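Local coordinates for Serine/threonine-protein kinase-like protein ACR4 (Arabidopsis thaliana, PDB 7A0J) that controls formative cell division in root meristems as a membrane receptor kinase paired with the CLE40 peptide, its extracellular seven-repeat β-propeller being the part crystallised here, at residues H27-Y32 against G41-L46; Y91-A96 against H141-G146; C151-K156 against K179-I184; Y242-K247 against Y280-V285; H251-W256 against I270-L275. All blocks are in the same frame, centred on the assembly; numbering follows the deposited sequence.

Contact 1: residues H27-Y32 against G41-L46; sequences HLVVCY and GTPGHL
Cys31 and Thr42 meet where the hydroxyl of the threonine comes against the half-cystine: Thr42 OG1 is 3.3 Å from Cys31 SG, without a hydrogen bond. The other branch of the same threonine, CG2, leans obliquely on Val29, with Thr42 CG2 and Val29 CG1 3.7 Å apart. Val29 CG1, set between the backbone N and the carbonyl carbon (chi1 54°), also touches the carbonyl oxygen of Pro43. Further along, the CD2 methyl of Leu28 lies over a run of carbonyl oxygens, the nearest being His45 O at 3.6 Å. No direct hydrogen bond joins the two segments; one water bridges them, accepting from Val29 N at 2.8 Å and donating to both Pro43 O and Leu46 O. Strand 29-33 is the outermost strand of the first propeller blade, and 41-46 links helix 36-41 to strand 48-53 of the next. Thr42 OG1 is hydrogen-bonded to Ile38 O and Leu39 O; an alanine in its place would probably leave these carbonyls without their hydroxyl partner and open a gap beside Val29 and Cys31. In the second shell, Cys31 is disulfide-linked to Cys19, and Tyr69 and Trp71 pack against Pro43.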
# COMPACT_ATOMS: atom_id res chain seq x y z
N HIS A 27 9.26 -12.33 -10.52
CA HIS A 27 9.06 -11.70 -9.18
C HIS A 27 10.24 -10.77 -8.86
O HIS A 27 10.44 -10.44 -7.68
CB HIS A 27 8.83 -12.78 -8.10
CG HIS A 27 7.49 -13.43 -8.21
ND1 HIS A 27 6.34 -12.83 -7.74
CD2 HIS A 27 7.12 -14.62 -8.73
CE1 HIS A 27 5.31 -13.62 -7.97
NE2 HIS A 27 5.76 -14.73 -8.58
N LEU A 28 10.98 -10.35 -9.89
CA LEU A 28 12.03 -9.29 -9.79
C LEU A 28 11.33 -7.93 -9.81
O LEU A 28 10.22 -7.85 -10.37
CB LEU A 28 13.01 -9.43 -10.96
CG LEU A 28 13.77 -10.76 -11.03
CD1 LEU A 28 14.58 -10.86 -12.32
CD2 LEU A 28 14.67 -10.95 -9.82
N VAL A 29 11.95 -6.92 -9.21
CA VAL A 29 11.38 -5.54 -9.11
C VAL A 29 12.12 -4.63 -10.09
O VAL A 29 13.35 -4.76 -10.21
CB VAL A 29 11.42 -5.00 -7.66
CG1 VAL A 29 12.81 -5.06 -7.05
CG2 VAL A 29 10.86 -3.59 -7.57
N VAL A 30 11.37 -3.76 -10.77
CA VAL A 30 11.89 -2.65 -11.63
C VAL A 30 11.34 -1.35 -11.05
O VAL A 30 10.14 -1.32 -10.71
CB VAL A 30 11.50 -2.84 -13.10
CG1 VAL A 30 11.91 -1.65 -13.96
CG2 VAL A 30 12.07 -4.13 -13.68
N CYS A 31 12.19 -0.32 -10.91
CA CYS A 31 11.82 1.01 -10.36
C CYS A 31 12.13 2.10 -11.39
O CYS A 31 13.07 1.93 -12.18
CB CYS A 31 12.55 1.29 -9.05
SG CYS A 31 12.15 0.11 -7.73
N TYR A 32 11.33 3.17 -11.37
CA TYR A 32 11.50 4.39 -12.19
C TYR A 32 11.21 5.62 -11.31
O TYR A 32 10.18 5.60 -10.62
CB TYR A 32 10.55 4.40 -13.39
CG TYR A 32 10.62 3.19 -14.28
CD1 TYR A 32 11.64 3.04 -15.21
CD2 TYR A 32 9.67 2.18 -14.20
CE1 TYR A 32 11.70 1.94 -16.04
CE2 TYR A 32 9.72 1.07 -15.02
CZ TYR A 32 10.74 0.95 -15.95
OH TYR A 32 10.80 -0.14 -16.76
N GLY A 41 19.56 1.63 -5.74
CA GLY A 41 19.52 0.66 -4.63
C GLY A 41 18.61 -0.53 -4.92
O GLY A 41 18.62 -1.47 -4.11
N THR A 42 17.85 -0.51 -6.02
CA THR A 42 16.88 -1.57 -6.38
C THR A 42 17.63 -2.89 -6.56
O THR A 42 18.53 -2.98 -7.39
CB THR A 42 16.08 -1.22 -7.64
OG1 THR A 42 15.42 0.02 -7.43
CG2 THR A 42 15.06 -2.29 -7.99
N PRO A 43 17.28 -3.95 -5.80
CA PRO A 43 17.87 -5.28 -6.01
C PRO A 43 17.53 -5.82 -7.40
O PRO A 43 16.36 -5.82 -7.76
CB PRO A 43 17.24 -6.16 -4.92
CG PRO A 43 16.67 -5.18 -3.91
CD PRO A 43 16.30 -3.94 -4.70
N GLY A 44 18.54 -6.27 -8.15
CA GLY A 44 18.39 -6.80 -9.51
C GLY A 44 18.04 -8.28 -9.51
O GLY A 44 17.54 -8.76 -10.56
N HIS A 45 18.28 -8.98 -8.40
CA HIS A 45 18.24 -10.47 -8.31
C HIS A 45 17.33 -10.96 -7.17
O HIS A 45 16.90 -12.13 -7.26
CB HIS A 45 19.67 -11.02 -8.17
CG HIS A 45 20.59 -10.56 -9.25
ND1 HIS A 45 20.74 -11.24 -10.44
CD2 HIS A 45 21.41 -9.49 -9.32
CE1 HIS A 45 21.61 -10.61 -11.20
NE2 HIS A 45 22.04 -9.53 -10.54
N LEU A 46 17.04 -10.14 -6.15
CA LEU A 46 16.13 -10.52 -5.03
C LEU A 46 14.69 -10.55 -5.56
O LEU A 46 14.28 -9.57 -6.21
CB LEU A 46 16.26 -9.52 -3.87
CG LEU A 46 17.57 -9.56 -3.09
CD1 LEU A 46 17.51 -8.60 -1.91
CD2 LEU A 46 17.89 -10.96 -2.60
O HOH W 1 14.42 -7.67 -8.19

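Contact 2: residues Y91-A96 against H141-G146; sequences YLEVSA and HSLSAG
Glu93 reaches across to the backbone of strand 139-145 and grips two successive amides with its two carboxylate oxygens. Ser142 N donates to Glu93 OE2 at 2.9 Å through the syn lone pair. Leu143 N donates to Glu93 OE1 at 2.8 Å, also on the syn side but 25° out of the carboxylate plane. A water is a second donor to OE1 and bonds also to Leu143 O; with three bonds on its two oxygens the carboxylate is probably held against rotation. The side chain gets there with CG anti to the carbonyl carbon (chi1 -59°) and the chain extended beyond. His141 runs alongside it, CB 3.6 Å from Glu93 OE2, while its ring leads off to bond with Ser142 OG. Deeper in is close packing: Ser95 OG lies 3.6 Å from Leu143 CB and takes its own polar partner in Asn150, and Ala145 CB presses on Ala96, 3.3 Å from its carbonyl C. The two strands run at 15° to each other, near the centre of the molecule, without direct backbone hydrogen bonds. Such near-parallel strands of adjacent blades, facing each other close to the central axis, are characteristic of a β-propeller.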
# COMPACT_ATOMS: atom_id res chain seq x y z
N TYR A 91 6.72 -13.37 7.37
CA TYR A 91 5.63 -12.37 7.29
C TYR A 91 4.75 -12.68 6.07
O TYR A 91 5.28 -13.17 5.06
CB TYR A 91 6.22 -10.95 7.26
CG TYR A 91 6.88 -10.55 8.55
CD1 TYR A 91 8.18 -10.93 8.83
CD2 TYR A 91 6.20 -9.82 9.51
CE1 TYR A 91 8.79 -10.58 10.03
CE2 TYR A 91 6.79 -9.46 10.70
CZ TYR A 91 8.10 -9.84 10.97
OH TYR A 91 8.69 -9.49 12.15
N LEU A 92 3.45 -12.41 6.19
CA LEU A 92 2.43 -12.64 5.13
C LEU A 92 2.26 -11.37 4.29
O LEU A 92 2.04 -11.49 3.07
CB LEU A 92 1.10 -13.04 5.79
CG LEU A 92 1.14 -14.31 6.63
CD1 LEU A 92 -0.19 -14.53 7.35
CD2 LEU A 92 1.49 -15.52 5.78
N GLU A 93 2.33 -10.19 4.93
CA GLU A 93 2.11 -8.87 4.30
C GLU A 93 3.05 -7.82 4.91
O GLU A 93 3.50 -8.02 6.05
CB GLU A 93 0.66 -8.41 4.50
CG GLU A 93 -0.37 -9.36 3.92
CD GLU A 93 -1.80 -8.86 4.03
OE1 GLU A 93 -2.00 -7.63 4.05
OE2 GLU A 93 -2.71 -9.71 4.09
N VAL A 94 3.31 -6.75 4.16
CA VAL A 94 4.00 -5.52 4.63
C VAL A 94 3.20 -4.32 4.12
O VAL A 94 2.72 -4.38 2.97
CB VAL A 94 5.47 -5.47 4.18
CG1 VAL A 94 6.30 -6.54 4.87
CG2 VAL A 94 5.62 -5.58 2.67
N SER A 95 3.06 -3.28 4.94
CA SER A 95 2.43 -1.98 4.58
C SER A 95 3.31 -0.84 5.10
O SER A 95 3.62 -0.85 6.31
CB SER A 95 1.02 -1.89 5.10
OG SER A 95 1.00 -1.99 6.51
N ALA A 96 3.69 0.08 4.22
CA ALA A 96 4.57 1.23 4.51
C ALA A 96 3.74 2.52 4.54
O ALA A 96 3.06 2.80 3.54
CB ALA A 96 5.67 1.32 3.48
N HIS A 141 -5.89 -9.52 8.05
CA HIS A 141 -5.22 -9.52 6.72
C HIS A 141 -5.42 -8.15 6.07
O HIS A 141 -6.05 -7.28 6.70
CB HIS A 141 -5.74 -10.68 5.85
CG HIS A 141 -7.18 -10.56 5.49
ND1 HIS A 141 -7.60 -10.03 4.29
CD2 HIS A 141 -8.30 -10.92 6.16
CE1 HIS A 141 -8.91 -10.06 4.23
NE2 HIS A 141 -9.37 -10.60 5.36
N SER A 142 -4.90 -7.97 4.85
CA SER A 142 -5.04 -6.74 4.03
C SER A 142 -4.56 -5.51 4.81
O SER A 142 -5.32 -4.54 4.93
CB SER A 142 -6.47 -6.58 3.55
OG SER A 142 -6.89 -7.72 2.83
N LEU A 143 -3.33 -5.57 5.34
CA LEU A 143 -2.64 -4.41 5.99
C LEU A 143 -2.63 -3.23 5.02
O LEU A 143 -2.41 -3.44 3.81
CB LEU A 143 -1.21 -4.81 6.38
CG LEU A 143 -1.01 -5.19 7.85
CD1 LEU A 143 -1.91 -6.35 8.25
CD2 LEU A 143 0.45 -5.55 8.10
N SER A 144 -2.88 -2.02 5.53
CA SER A 144 -2.84 -0.74 4.77
C SER A 144 -2.40 0.39 5.70
O SER A 144 -3.00 0.53 6.78
CB SER A 144 -4.16 -0.45 4.12
OG SER A 144 -3.99 0.34 2.95
N ALA A 145 -1.38 1.15 5.29
CA ALA A 145 -0.67 2.15 6.13
C ALA A 145 -1.14 3.56 5.77
O ALA A 145 -1.18 3.89 4.56
CB ALA A 145 0.82 2.00 5.95
N GLY A 146 -1.47 4.36 6.79
CA GLY A 146 -1.65 5.82 6.68
C GLY A 146 -0.39 6.55 7.12
O GLY A 146 0.64 5.88 7.31
O HOH W 2 -1.39 -5.53 2.45

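Contact 3: residues C151-K156 against K179-I184; sequences CALSSK and KKFQKI
Two successive blades of the propeller, those of the fourth and fifth repeats, pack face to face here, strand 150-154 of one lying over the beginning of strand 181-186 of the other. Leu153 carries the contact. With CG anti to the carbonyl carbon (chi1 -69°) it projects between Phe181 and Ile184, and its CD2 methyl touches both: Leu153 CD2 is 3.6 Å from Ile184 CG2 and 3.7 Å from Phe181 CB. The leucine and the phenylalanine cross at about a right angle, and the aromatic ring itself turns away toward its own blade, where it meets Trp205. The leucine and the isoleucine instead slide past each other in opposite directions. The second methyl of the leucine, Leu153 CD1, rests on backbone, 3.8 Å from Phe181 O and 4.1 Å from Lys183 N. At the inner end Ile184 has CG1 between its backbone N and carbonyl carbon (chi1 56°), which brings the terminal methyl Ile184 CD1 to 3.9 Å from Cys151 CB. In the preceding strand, Ser142 O lies 3.5 Å from Ile184 CD1. Cys151 is itself tied to Cys162 by a disulfide. Gln182 and Lys183 form a classic β-bulge opposite Ile194; these two residues point away from the interface, whereas Phe181 and Ile184 on either side of them start out toward it. No hydrogen bond crosses between the segments, so this part of the interface rests mainly on buried apolar contact and on the fit of methyl groups.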
# COMPACT_ATOMS: atom_id res chain seq x y z
N CYS A 151 -4.01 0.15 9.26
CA CYS A 151 -5.31 -0.57 9.30
C CYS A 151 -5.15 -1.99 8.77
O CYS A 151 -4.08 -2.31 8.23
CB CYS A 151 -6.37 0.16 8.48
SG CYS A 151 -6.74 1.82 9.09
N ALA A 152 -6.19 -2.81 8.95
CA ALA A 152 -6.28 -4.21 8.48
C ALA A 152 -7.75 -4.67 8.55
O ALA A 152 -8.53 -4.03 9.29
CB ALA A 152 -5.39 -5.10 9.32
N LEU A 153 -8.09 -5.72 7.80
CA LEU A 153 -9.44 -6.33 7.79
C LEU A 153 -9.44 -7.57 8.69
O LEU A 153 -8.47 -8.35 8.61
CB LEU A 153 -9.83 -6.69 6.35
CG LEU A 153 -10.09 -5.51 5.42
CD1 LEU A 153 -10.39 -5.99 4.01
CD2 LEU A 153 -11.22 -4.64 5.95
N SER A 154 -10.48 -7.72 9.51
CA SER A 154 -10.75 -8.93 10.32
C SER A 154 -11.07 -10.10 9.38
O SER A 154 -11.97 -9.94 8.54
CB SER A 154 -11.87 -8.68 11.30
OG SER A 154 -12.22 -9.88 11.99
N SER A 155 -10.35 -11.21 9.51
CA SER A 155 -10.51 -12.44 8.70
C SER A 155 -11.87 -13.09 8.98
O SER A 155 -12.42 -13.73 8.07
CB SER A 155 -9.38 -13.41 8.95
OG SER A 155 -9.59 -14.63 8.25
N LYS A 156 -12.39 -12.90 10.20
CA LYS A 156 -13.64 -13.54 10.71
C LYS A 156 -14.87 -12.85 10.12
O LYS A 156 -15.73 -13.57 9.55
CB LYS A 156 -13.68 -13.49 12.24
N LYS A 179 -20.07 -2.90 8.85
CA LYS A 179 -19.53 -2.57 7.50
C LYS A 179 -18.52 -3.65 7.08
O LYS A 179 -17.45 -3.73 7.71
CB LYS A 179 -18.88 -1.18 7.50
CG LYS A 179 -19.85 -0.02 7.71
CD LYS A 179 -20.75 0.24 6.52
CE LYS A 179 -21.82 1.27 6.81
NZ LYS A 179 -22.94 0.69 7.60
N LYS A 180 -18.87 -4.43 6.05
CA LYS A 180 -18.06 -5.55 5.52
C LYS A 180 -17.30 -5.07 4.28
O LYS A 180 -17.95 -4.50 3.38
CB LYS A 180 -18.96 -6.75 5.18
CG LYS A 180 -19.80 -7.27 6.34
CD LYS A 180 -18.99 -7.96 7.41
CE LYS A 180 -19.77 -8.25 8.68
NZ LYS A 180 -19.48 -7.26 9.74
N PHE A 181 -15.98 -5.29 4.25
CA PHE A 181 -15.05 -4.83 3.19
C PHE A 181 -14.33 -6.03 2.57
O PHE A 181 -13.98 -6.97 3.32
CB PHE A 181 -14.06 -3.83 3.78
CG PHE A 181 -14.68 -2.52 4.22
CD1 PHE A 181 -15.16 -1.61 3.29
CD2 PHE A 181 -14.85 -2.24 5.57
CE1 PHE A 181 -15.75 -0.43 3.70
CE2 PHE A 181 -15.45 -1.06 5.97
CZ PHE A 181 -15.89 -0.15 5.04
N GLN A 182 -14.13 -6.01 1.25
CA GLN A 182 -13.32 -7.01 0.50
C GLN A 182 -11.92 -6.43 0.23
O GLN A 182 -10.99 -7.23 0.02
CB GLN A 182 -14.03 -7.46 -0.78
CG GLN A 182 -14.28 -6.35 -1.79
CD GLN A 182 -15.10 -6.84 -2.96
OE1 GLN A 182 -16.23 -6.41 -3.19
NE2 GLN A 182 -14.54 -7.78 -3.70
N LYS A 183 -11.79 -5.10 0.22
CA LYS A 183 -10.50 -4.38 0.04
C LYS A 183 -10.53 -3.05 0.81
O LYS A 183 -11.63 -2.46 0.91
CB LYS A 183 -10.21 -4.15 -1.45
CG LYS A 183 -10.02 -5.42 -2.27
CD LYS A 183 -9.49 -5.19 -3.66
CE LYS A 183 -9.25 -6.47 -4.42
NZ LYS A 183 -8.96 -6.21 -5.85
N ILE A 184 -9.39 -2.63 1.35
CA ILE A 184 -9.19 -1.28 1.95
C ILE A 184 -7.91 -0.66 1.38
O ILE A 184 -7.00 -1.41 0.96
CB ILE A 184 -9.15 -1.34 3.50
CG1 ILE A 184 -8.08 -2.30 4.02
CG2 ILE A 184 -10.53 -1.67 4.05
CD1 ILE A 184 -7.64 -2.01 5.44

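Contact 4: residues Y242-K247 against Y280-V285; sequences YACGIK and YFTCGV
Tyr242 stands between the two strands with its ring directed at Thr282, so that the phenol oxygen and the ring edge both meet the threonine hydroxyl. Tyr242 OH and Thr282 OG1 are hydrogen-bonded at 2.8 Å, and Thr282 OG1 lies near the ring plane, 3.1 Å from Tyr242 CE2. With CG between the backbone N and the carbonyl carbon (chi1 75°), the tyrosine ring is carried across to strand 281-285, where it crosses Thr282 obliquely. On the other side of the phenol, Tyr242 CE1 lies 4.1 Å from Tyr280 CA, again at the edge. Thr282 has OG1 anti to the carbonyl carbon (chi1 -62°), which also sets this oxygen 3.5 Å from Cys244 SG, the sulfur that is bonded to Cys255. The two strands run 13° apart in direction, yet their axes come no nearer than 8.8 Å, the spacing of packed sheets. They are the middle strands of the blades of the sixth and seventh repeats, and Ala277 and Leu298 pack on the tyrosine around the contact. In this buried interface the pair gives each of the two hydroxyls a partner, so one directional bond is set among ring-edge, backbone and sulfur contacts.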
# COMPACT_ATOMS: atom_id res chain seq x y z
N TYR A 242 -6.40 12.70 -0.92
CA TYR A 242 -7.26 12.22 -2.04
C TYR A 242 -7.25 10.69 -2.10
O TYR A 242 -6.39 10.06 -1.45
CB TYR A 242 -6.77 12.81 -3.38
CG TYR A 242 -5.52 12.17 -3.91
CD1 TYR A 242 -4.27 12.70 -3.64
CD2 TYR A 242 -5.58 11.01 -4.66
CE1 TYR A 242 -3.11 12.11 -4.12
CE2 TYR A 242 -4.43 10.40 -5.14
CZ TYR A 242 -3.19 10.95 -4.87
OH TYR A 242 -2.06 10.36 -5.34
N ALA A 243 -8.17 10.12 -2.87
CA ALA A 243 -8.22 8.69 -3.23
C ALA A 243 -8.47 8.57 -4.74
O ALA A 243 -9.01 9.53 -5.33
CB ALA A 243 -9.28 7.98 -2.43
N CYS A 244 -8.07 7.45 -5.34
CA CYS A 244 -8.36 7.08 -6.75
C CYS A 244 -8.81 5.62 -6.79
O CYS A 244 -8.43 4.85 -5.88
CB CYS A 244 -7.14 7.27 -7.65
SG CYS A 244 -6.52 8.97 -7.70
N GLY A 245 -9.59 5.26 -7.81
CA GLY A 245 -10.10 3.89 -8.01
C GLY A 245 -10.24 3.55 -9.48
O GLY A 245 -10.24 4.48 -10.31
N ILE A 246 -10.32 2.25 -9.78
CA ILE A 246 -10.63 1.71 -11.14
C ILE A 246 -12.09 1.25 -11.13
O ILE A 246 -12.42 0.38 -10.30
CB ILE A 246 -9.64 0.58 -11.50
CG1 ILE A 246 -8.20 1.09 -11.54
CG2 ILE A 246 -10.04 -0.09 -12.81
CD1 ILE A 246 -7.15 0.01 -11.72
N LYS A 247 -12.92 1.82 -12.01
CA LYS A 247 -14.34 1.42 -12.19
C LYS A 247 -14.38 0.03 -12.84
O LYS A 247 -13.60 -0.20 -13.77
CB LYS A 247 -15.08 2.44 -13.07
CG LYS A 247 -15.21 3.84 -12.48
CD LYS A 247 -15.97 4.79 -13.39
CE LYS A 247 -16.09 6.19 -12.83
NZ LYS A 247 -16.94 7.05 -13.69
N TYR A 280 1.14 12.95 -3.37
CA TYR A 280 0.50 13.98 -4.24
C TYR A 280 0.51 13.56 -5.71
O TYR A 280 0.46 14.46 -6.58
CB TYR A 280 1.20 15.33 -4.05
CG TYR A 280 1.23 15.83 -2.63
CD1 TYR A 280 0.06 16.21 -1.99
CD2 TYR A 280 2.41 15.91 -1.92
CE1 TYR A 280 0.07 16.67 -0.68
CE2 TYR A 280 2.44 16.36 -0.61
CZ TYR A 280 1.27 16.74 0.01
OH TYR A 280 1.29 17.19 1.30
N PHE A 281 0.53 12.26 -6.00
CA PHE A 281 0.48 11.73 -7.39
C PHE A 281 0.11 10.24 -7.38
O PHE A 281 0.43 9.53 -6.40
CB PHE A 281 1.81 11.95 -8.10
CG PHE A 281 2.99 11.28 -7.44
CD1 PHE A 281 3.63 11.88 -6.37
CD2 PHE A 281 3.44 10.05 -7.89
CE1 PHE A 281 4.70 11.26 -5.75
CE2 PHE A 281 4.52 9.44 -7.27
CZ PHE A 281 5.15 10.04 -6.20
N THR A 282 -0.56 9.80 -8.45
CA THR A 282 -1.03 8.42 -8.68
C THR A 282 -0.41 7.90 -9.99
O THR A 282 -0.26 8.71 -10.92
CB THR A 282 -2.56 8.36 -8.72
OG1 THR A 282 -3.02 8.80 -7.44
CG2 THR A 282 -3.12 6.99 -9.02
N CYS A 283 -0.07 6.61 -10.03
CA CYS A 283 0.41 5.90 -11.24
C CYS A 283 -0.51 4.71 -11.52
O CYS A 283 -0.94 4.05 -10.55
CB CYS A 283 1.85 5.44 -11.06
SG CYS A 283 3.00 6.80 -10.73
N GLY A 284 -0.81 4.47 -12.80
CA GLY A 284 -1.57 3.31 -13.28
C GLY A 284 -0.75 2.50 -14.27
O GLY A 284 0.11 3.09 -14.94
N VAL A 285 -1.01 1.19 -14.35
CA VAL A 285 -0.34 0.25 -15.29
C VAL A 285 -1.38 -0.26 -16.30
O VAL A 285 -2.47 -0.67 -15.86
CB VAL A 285 0.37 -0.90 -14.56
CG1 VAL A 285 1.66 -0.43 -13.90
CG2 VAL A 285 -0.52 -1.59 -13.53

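Contact 5: residues H251-W256 against I270-L275; sequences HSAVCW and IGFYDL
His251 meets the carbonyl of Phe272 with the edge of its imidazole: His251 ND1 donates to Phe272 O at 3.0 Å with the oxygen only 2° out of the ring plane and an N-H...O angle of 156°. The donor is tilted 22° from the plane of that carbonyl. The Phe272 ring receives Ile270 CG2 over one face, 3.6 Å above the plane and displaced toward the rim, and Ala253 CB at its edge, 3.8 Å from Phe272 CD2. Backbone contacts reinforce the join: Phe272 N makes a weak bond to His251 O at 3.2 Å, and Gly271 CA gives a C-H...O contact to the same oxygen. A water accepts from Ala253 N and donates to Ile270 O. Without the imidazole, as with an alanine in place of His251, Phe272 O would probably lose its side-chain donor and the loop at 270-273 would be freer to shift. Strand 253-257 is the outermost strand of the sixth-repeat blade, and 270-273 is the incoming linker to strand 274-277 of the seventh. Phe272 also touches Val294 of strand 294-297, whose Trp296 packs on both Ala253 and Leu275, while Leu275 reaches back to Ile246 in the middle of the sixth blade.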
# COMPACT_ATOMS: atom_id res chain seq x y z
N HIS A 251 -12.91 -0.04 -16.57
CA HIS A 251 -11.52 -0.03 -16.03
C HIS A 251 -10.92 1.38 -16.06
O HIS A 251 -9.67 1.49 -16.01
CB HIS A 251 -10.65 -1.05 -16.78
CG HIS A 251 -10.70 -2.43 -16.22
ND1 HIS A 251 -9.63 -3.00 -15.55
CD2 HIS A 251 -11.69 -3.36 -16.22
CE1 HIS A 251 -9.95 -4.22 -15.17
NE2 HIS A 251 -11.21 -4.46 -15.56
N SER A 252 -11.75 2.42 -16.10
CA SER A 252 -11.31 3.84 -16.16
C SER A 252 -10.96 4.32 -14.75
O SER A 252 -11.68 3.96 -13.80
CB SER A 252 -12.36 4.72 -16.80
OG SER A 252 -13.49 4.86 -15.96
N ALA A 253 -9.88 5.10 -14.63
CA ALA A 253 -9.43 5.74 -13.37
C ALA A 253 -10.37 6.89 -13.03
O ALA A 253 -10.74 7.65 -13.94
CB ALA A 253 -8.00 6.21 -13.51
N VAL A 254 -10.74 7.01 -11.75
CA VAL A 254 -11.49 8.16 -11.18
C VAL A 254 -10.85 8.51 -9.83
O VAL A 254 -10.56 7.57 -9.07
CB VAL A 254 -13.00 7.86 -11.05
CG1 VAL A 254 -13.28 6.59 -10.26
CG2 VAL A 254 -13.77 9.04 -10.46
N CYS A 255 -10.62 9.80 -9.58
CA CYS A 255 -10.02 10.34 -8.33
C CYS A 255 -10.96 11.36 -7.69
O CYS A 255 -11.75 11.98 -8.43
CB CYS A 255 -8.65 10.96 -8.59
SG CYS A 255 -7.47 9.80 -9.31
N TRP A 256 -10.87 11.52 -6.37
CA TRP A 256 -11.72 12.44 -5.56
C TRP A 256 -10.98 12.79 -4.26
O TRP A 256 -10.09 12.01 -3.86
CB TRP A 256 -13.08 11.79 -5.29
CG TRP A 256 -13.01 10.57 -4.42
CD1 TRP A 256 -13.15 10.51 -3.07
CD2 TRP A 256 -12.75 9.22 -4.86
NE1 TRP A 256 -13.01 9.22 -2.63
CE2 TRP A 256 -12.76 8.41 -3.70
CE3 TRP A 256 -12.52 8.62 -6.10
CZ2 TRP A 256 -12.55 7.03 -3.76
CZ3 TRP A 256 -12.31 7.26 -6.16
CH2 TRP A 256 -12.33 6.48 -5.00
N ILE A 270 -8.23 5.95 -20.72
CA ILE A 270 -7.30 4.81 -20.46
C ILE A 270 -8.02 3.74 -19.62
O ILE A 270 -8.84 4.12 -18.77
CB ILE A 270 -6.01 5.29 -19.75
CG1 ILE A 270 -5.37 6.47 -20.47
CG2 ILE A 270 -5.03 4.13 -19.58
CD1 ILE A 270 -4.25 7.13 -19.69
N GLY A 271 -7.70 2.47 -19.86
CA GLY A 271 -8.12 1.33 -19.02
C GLY A 271 -6.93 0.69 -18.32
O GLY A 271 -6.22 -0.10 -18.97
N PHE A 272 -6.72 1.02 -17.04
CA PHE A 272 -5.67 0.45 -16.17
C PHE A 272 -6.18 -0.86 -15.56
O PHE A 272 -7.40 -1.00 -15.39
CB PHE A 272 -5.30 1.43 -15.05
CG PHE A 272 -4.79 2.77 -15.51
CD1 PHE A 272 -3.53 2.89 -16.08
CD2 PHE A 272 -5.55 3.91 -15.36
CE1 PHE A 272 -3.05 4.12 -16.49
CE2 PHE A 272 -5.08 5.15 -15.77
CZ PHE A 272 -3.83 5.25 -16.34
N TYR A 273 -5.26 -1.78 -15.24
CA TYR A 273 -5.56 -3.04 -14.51
C TYR A 273 -5.17 -2.90 -13.03
O TYR A 273 -5.57 -3.78 -12.24
CB TYR A 273 -4.90 -4.25 -15.20
CG TYR A 273 -3.43 -4.45 -14.94
CD1 TYR A 273 -2.98 -5.03 -13.76
CD2 TYR A 273 -2.49 -4.12 -15.90
CE1 TYR A 273 -1.63 -5.24 -13.53
CE2 TYR A 273 -1.13 -4.33 -15.68
CZ TYR A 273 -0.70 -4.89 -14.49
OH TYR A 273 0.63 -5.09 -14.27
N ASP A 274 -4.45 -1.84 -12.66
CA ASP A 274 -4.06 -1.56 -11.25
C ASP A 274 -3.58 -0.11 -11.10
O ASP A 274 -3.16 0.49 -12.11
CB ASP A 274 -2.98 -2.55 -10.77
CG ASP A 274 -2.99 -2.80 -9.27
OD1 ASP A 274 -3.76 -2.11 -8.56
OD2 ASP A 274 -2.24 -3.69 -8.83
N LEU A 275 -3.66 0.43 -9.87
CA LEU A 275 -3.20 1.79 -9.50
C LEU A 275 -2.26 1.70 -8.29
O LEU A 275 -2.36 0.71 -7.53
CB LEU A 275 -4.40 2.68 -9.14
CG LEU A 275 -5.35 3.04 -10.28
CD1 LEU A 275 -6.46 3.94 -9.78
CD2 LEU A 275 -4.61 3.69 -11.44
O HOH W 3 -8.59 5.91 -16.90

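All five contacts join one propeller blade to the next or to the linker leading into it. Contact 2 lies nearest the centre and is buried, yet it is the most polar, a carboxylate gripping backbone amides. Contacts 3 and 4 are buried blade-to-blade packing, the first essentially apolar, without a hydrogen bond between its segments, the second with a single hydroxyl pair. Contacts 1 and 5 sit farther out, partly exposed, where linkers meet outer strands. Waters bridge contacts 1, 2 and 5, in contact 1 replacing direct hydrogen bonds and in the others adding to them. Contacts 2 and 3 share the fourth-repeat sheet; contacts 4 and 5 hold the same two blades and share the Cys244-Cys255 disulfide.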